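Local coordinates for N-acetyltransferase family protein (Bacillus anthracis, PDB 3LNB) that transfers acetyl groups from acetyl-coenzyme A to arylamines and inactivates the sulfonamide drug sulfamethoxazole, at residues Lys79-Lys83 and Asn84-Glu88; Ile172-Thr176 and Gly177-Ile181. The protein carries 1 engineered substitution. All coordinates share one frame; numbering follows the deposited sequence.

Contact 1 (79-83 with 84-88) and contact 2 (172-176 with 177-181) are both local, each within ten consecutive residues, and they lie on opposite sides of the chain's centre, with nearest atoms about 22 Å apart. Neither is wholly buried: I81 and L86 in the first and Y179 in the second are buried beside exposed polar residues. They share no helix or strand. Contact 1 starts helix 83-92, where side chains bond to backbone groups around the first turn. Contact 2 is a hairpin at the edge of the eight-stranded antiparallel sheet; backbone bonds pair its strands, while hydroxyls gather at its turn. Coenzyme A lies about 11 Å from the I81 side chain and 8 Å from Y179's.

Contact 1. Residues Lys79-Lys83 and Asn84-Glu88; sequences KNISK and NNLVE
With chi1 of S82 at 79°, OG is turned between its own N and carbonyl carbon and faces the backbone N of N85. The resulting N-H...O bond is 3.0 Å long from N85 N to S82 OG and nearly straight, at 164°. N85 has CG anti to its carbonyl carbon (chi1 -73°), which swings its amide back toward the incoming loop. There ND2 donates to the carbonyl O of N80 (N85 ND2 to N80 O, 3.0 Å), tilted from that carbonyl's plane. The other end of the amide, OD1, receives a weak bond from NZ of K79, whose side chain crosses N85 at about a right angle. A second weak bond to OD1 comes from N84 ND2. The ND2 bond, with weaker support at OD1, is consistent with a defined amide orientation. On the inner side, CG2 of I81 packs on CD1 of L86 at 3.7 Å, and both residues also touch helix 99-112. N232 and Q235 of helix 228-240 bond to I81 N and K79 O. The helical ladder opens with L86 N to S82 O, 2.8 Å. S82 is therefore the N-cap of helix 83-92, its side chain taking up an N-H of the first turn.

Contact 2. Residues Ile172-Thr176 and Gly177-Ile181; sequences ISSQT and GEYRI. With FMT (formic acid), chain C.
T176 and Y179 meet across the end of a beta hairpin, strands 172-174 and 177-181 joined by a type I turn from S174 to G177. Their side chains cross at about a right angle, and OG1 of T176 lies at the edge of the tyrosine ring, in its plane. The approach is very short, 2.5 Å between T176 OG1 and Y179 OH. OG1 also has the carbonyl O of L160 as a hydrogen-bond partner, which ties the turn to a neighbouring loop. A chi1 of 68° sets S174 OG between its own N and carbonyl carbon, where it accepts from T176 N in an ST turn (3.3 Å from S174 OG to T176 N). The reciprocal bonds of I172 and Y179 mark a hydrogen-bonded antiparallel pair, with Y179 N 2.7 Å from I172 O. Across the non-hydrogen-bonded pair, S173 and E178 share the other face from Y179; the carboxylate of E178 is engaged by R196. The tyrosine itself packs on L193 and M195 of the next strand. Within the turn, Q175 N donates to O2 of a formic acid, probably from the crystallisation liquor. A water 2.6 Å from T176 O donates to it and is also hydrogen-bonded to Y179 OH.

Contact 1. Residues Lys79-Lys83 and Asn84-Glu88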
loop_
_atom_site.group_PDB
_atom_site.type_symbol
_atom_site.label_atom_id
_atom_site.label_comp_id
_atom_site.label_asym_id
_atom_site.label_seq_id
_atom_site.Cartn_x
_atom_site.Cartn_y
_atom_site.Cartn_z
ATOM N N LYS A 79 -8.053 -8.366 -13.184
ATOM C CA LYS A 79 -8.806 -7.451 -14.038
ATOM C C LYS A 79 -8.019 -6.156 -14.154
ATOM O O LYS A 79 -7.104 -5.896 -13.366
ATOM C CB LYS A 79 -10.171 -7.122 -13.429
ATOM C CG LYS A 79 -11.182 -8.241 -13.484
ATOM C CD LYS A 79 -12.533 -7.807 -12.913
ATOM C CE LYS A 79 -13.236 -6.821 -13.826
ATOM N NZ LYS A 79 -14.704 -6.810 -13.593
ATOM N N ASN A 80 -8.369 -5.339 -15.139
ATOM C CA ASN A 80 -7.699 -4.059 -15.300
ATOM C C ASN A 80 -8.162 -3.187 -14.143
ATOM O O ASN A 80 -9.222 -3.423 -13.554
ATOM C CB ASN A 80 -8.080 -3.410 -16.630
ATOM C CG ASN A 80 -9.563 -3.485 -16.904
ATOM O OD1 ASN A 80 -10.108 -4.568 -17.102
ATOM N ND2 ASN A 80 -10.229 -2.332 -16.915
ATOM N N ILE A 81 -7.362 -2.179 -13.825
ATOM C CA ILE A 81 -7.670 -1.276 -12.734
ATOM C C ILE A 81 -8.608 -0.157 -13.184
ATOM O O ILE A 81 -8.400 0.458 -14.229
ATOM C CB ILE A 81 -6.372 -0.648 -12.182
ATOM C CG1 ILE A 81 -5.347 -1.750 -11.885
ATOM C CG2 ILE A 81 -6.675 0.167 -10.936
ATOM C CD1 ILE A 81 -5.776 -2.737 -10.832
ATOM N N SER A 82 -9.644 0.084 -12.384
ATOM C CA SER A 82 -10.620 1.135 -12.639
ATOM C C SER A 82 -11.316 1.421 -11.311
ATOM O O SER A 82 -11.315 0.576 -10.410
ATOM C CB SER A 82 -11.655 0.692 -13.676
ATOM O OG SER A 82 -12.636 -0.142 -13.088
ATOM N N LYS A 83 -11.904 2.609 -11.190
ATOM C CA LYS A 83 -12.598 2.986 -9.963
ATOM C C LYS A 83 -13.597 1.898 -9.572
ATOM O O LYS A 83 -13.547 1.351 -8.466
ATOM C CB LYS A 83 -13.341 4.316 -10.153
ATOM C CG LYS A 83 -14.230 4.692 -8.966
ATOM C CD LYS A 83 -15.054 5.941 -9.236
ATOM C CE LYS A 83 -14.182 7.172 -9.333
ATOM N NZ LYS A 83 -14.976 8.367 -9.740
ATOM N N ASN A 84 -14.498 1.583 -10.494
ATOM C CA ASN A 84 -15.509 0.576 -10.257
ATOM C C ASN A 84 -14.935 -0.775 -9.838
ATOM O O ASN A 84 -15.407 -1.372 -8.876
ATOM C CB ASN A 84 -16.372 0.387 -11.505
ATOM C CG ASN A 84 -17.183 -0.872 -11.445
ATOM O OD1 ASN A 84 -18.232 -0.920 -10.798
ATOM N ND2 ASN A 84 -16.686 -1.926 -12.085
ATOM N N ASN A 85 -13.927 -1.258 -10.568
ATOM C CA ASN A 85 -13.309 -2.543 -10.250
ATOM C C ASN A 85 -12.654 -2.524 -8.872
ATOM O O ASN A 85 -12.654 -3.525 -8.158
ATOM C CB ASN A 85 -12.277 -2.925 -11.318
ATOM C CG ASN A 85 -12.931 -3.352 -12.621
ATOM O OD1 ASN A 85 -14.107 -3.718 -12.636
ATOM N ND2 ASN A 85 -12.173 -3.325 -13.716
ATOM N N LEU A 86 -12.097 -1.378 -8.503
ATOM C CA LEU A 86 -11.466 -1.234 -7.204
ATOM C C LEU A 86 -12.534 -1.255 -6.113
ATOM O O LEU A 86 -12.377 -1.930 -5.099
ATOM C CB LEU A 86 -10.665 0.068 -7.151
ATOM C CG LEU A 86 -9.400 0.028 -8.017
ATOM C CD1 LEU A 86 -8.797 1.406 -8.114
ATOM C CD2 LEU A 86 -8.410 -0.954 -7.424
ATOM N N VAL A 87 -13.621 -0.520 -6.323
ATOM C CA VAL A 87 -14.706 -0.499 -5.345
ATOM C C VAL A 87 -15.276 -1.912 -5.188
ATOM O O VAL A 87 -15.534 -2.369 -4.076
ATOM C CB VAL A 87 -15.848 0.465 -5.778
ATOM C CG1 VAL A 87 -17.045 0.320 -4.834
ATOM C CG2 VAL A 87 -15.345 1.912 -5.776
ATOM N N GLU A 88 -15.457 -2.608 -6.307
ATOM C CA GLU A 88 -16.004 -3.962 -6.271
ATOM C C GLU A 88 -15.110 -4.931 -5.505
ATOM O O GLU A 88 -15.568 -5.649 -4.620
ATOM C CB GLU A 88 -16.199 -4.496 -7.686
ATOM C CG GLU A 88 -16.986 -5.800 -7.738
ATOM C CD GLU A 88 -18.372 -5.643 -7.137
ATOM O OE1 GLU A 88 -19.019 -4.609 -7.420
ATOM O OE2 GLU A 88 -18.818 -6.545 -6.392
#

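Contact 2. Residues Ile172-Thr176 and Gly177-Ile181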
loop_
_atom_site.group_PDB
_atom_site.type_symbol
_atom_site.label_atom_id
_atom_site.label_comp_id
_atom_site.label_asym_id
_atom_site.label_seq_id
_atom_site.Cartn_x
_atom_site.Cartn_y
_atom_site.Cartn_z
ATOM N N ILE A 172 8.615 11.288 10.023
ATOM C CA ILE A 172 7.271 10.837 10.338
ATOM C C ILE A 172 7.477 9.497 11.042
ATOM O O ILE A 172 8.169 8.618 10.525
ATOM C CB ILE A 172 6.421 10.604 9.067
ATOM C CG1 ILE A 172 6.168 11.938 8.346
ATOM C CG2 ILE A 172 5.121 9.895 9.436
ATOM C CD1 ILE A 172 5.543 13.018 9.218
ATOM N N SER A 173 6.902 9.343 12.226
ATOM C CA SER A 173 7.058 8.092 12.953
ATOM C C SER A 173 5.711 7.449 13.220
ATOM O O SER A 173 4.713 8.135 13.437
ATOM C CB SER A 173 7.789 8.331 14.278
ATOM O OG SER A 173 7.022 9.142 15.143
ATOM N N SER A 174 5.679 6.124 13.161
ATOM C CA SER A 174 4.459 5.385 13.429
ATOM C C SER A 174 4.891 4.073 14.057
ATOM O O SER A 174 6.073 3.871 14.314
ATOM C CB SER A 174 3.675 5.130 12.134
ATOM O OG SER A 174 4.349 4.226 11.273
ATOM N N GLN A 175 3.943 3.182 14.304
ATOM C CA GLN A 175 4.280 1.900 14.899
ATOM C C GLN A 175 5.117 1.040 13.950
ATOM O O GLN A 175 5.759 0.090 14.378
ATOM C CB GLN A 175 3.004 1.149 15.284
ATOM C CG GLN A 175 2.122 0.767 14.105
ATOM C CD GLN A 175 0.924 -0.068 14.522
ATOM O OE1 GLN A 175 0.074 0.388 15.285
ATOM N NE2 GLN A 175 0.857 -1.304 14.027
ATOM N N THR A 176 5.131 1.371 12.665
ATOM C CA THR A 176 5.892 0.560 11.721
ATOM C C THR A 176 7.341 1.013 11.557
ATOM O O THR A 176 8.163 0.289 10.993
ATOM C CB THR A 176 5.230 0.535 10.326
ATOM O OG1 THR A 176 5.403 1.807 9.691
ATOM C CG2 THR A 176 3.731 0.221 10.448
ATOM N N GLY A 177 7.646 2.209 12.050
ATOM C CA GLY A 177 8.996 2.727 11.941
ATOM C C GLY A 177 9.012 4.222 11.686
ATOM O O GLY A 177 8.035 4.915 11.967
ATOM N N GLU A 178 10.130 4.721 11.165
ATOM C CA GLU A 178 10.274 6.143 10.871
ATOM C C GLU A 178 10.468 6.349 9.376
ATOM O O GLU A 178 11.082 5.517 8.709
ATOM C CB GLU A 178 11.472 6.722 11.614
ATOM C CG GLU A 178 11.472 6.478 13.110
ATOM C CD GLU A 178 12.414 7.426 13.835
ATOM O OE1 GLU A 178 13.612 7.466 13.487
ATOM O OE2 GLU A 178 11.950 8.140 14.749
ATOM N N TYR A 179 9.955 7.464 8.859
ATOM C CA TYR A 179 10.066 7.763 7.432
ATOM C C TYR A 179 10.331 9.238 7.140
ATOM O O TYR A 179 9.919 10.116 7.895
ATOM C CB TYR A 179 8.783 7.346 6.705
ATOM C CG TYR A 179 8.331 5.945 7.032
ATOM C CD1 TYR A 179 7.579 5.684 8.177
ATOM C CD2 TYR A 179 8.677 4.878 6.212
ATOM C CE1 TYR A 179 7.181 4.385 8.501
ATOM C CE2 TYR A 179 8.288 3.579 6.520
ATOM C CZ TYR A 179 7.542 3.338 7.667
ATOM O OH TYR A 179 7.174 2.051 7.983
ATOM N N ARG A 180 11.010 9.494 6.026
ATOM C CA ARG A 180 11.322 10.850 5.610
ATOM C C ARG A 180 11.497 10.910 4.102
ATOM O O ARG A 180 11.891 9.927 3.467
ATOM C CB ARG A 180 12.613 11.341 6.279
ATOM C CG ARG A 180 13.880 10.667 5.765
ATOM C CD ARG A 180 15.138 11.175 6.476
ATOM N NE ARG A 180 16.334 10.496 5.981
ATOM C CZ ARG A 180 17.555 10.617 6.502
ATOM N NH1 ARG A 180 17.766 11.400 7.553
ATOM N NH2 ARG A 180 18.571 9.950 5.967
ATOM N N ILE A 181 11.193 12.073 3.541
ATOM C CA ILE A 181 11.329 12.309 2.113
ATOM C C ILE A 181 12.559 13.175 1.863
ATOM O O ILE A 181 12.837 14.118 2.614
ATOM C CB ILE A 181 10.106 13.056 1.537
ATOM C CG1 ILE A 181 8.840 12.208 1.688
ATOM C CG2 ILE A 181 10.359 13.400 0.072
ATOM C CD1 ILE A 181 8.924 10.845 1.013
HETATM C C FMT C . 0.806 5.724 14.215
HETATM O O1 FMT C . 1.424 6.744 14.455
HETATM O O2 FMT C . 1.322 4.534 14.562
HETATM O O HOH W 1 9.360 -0.109 8.703
#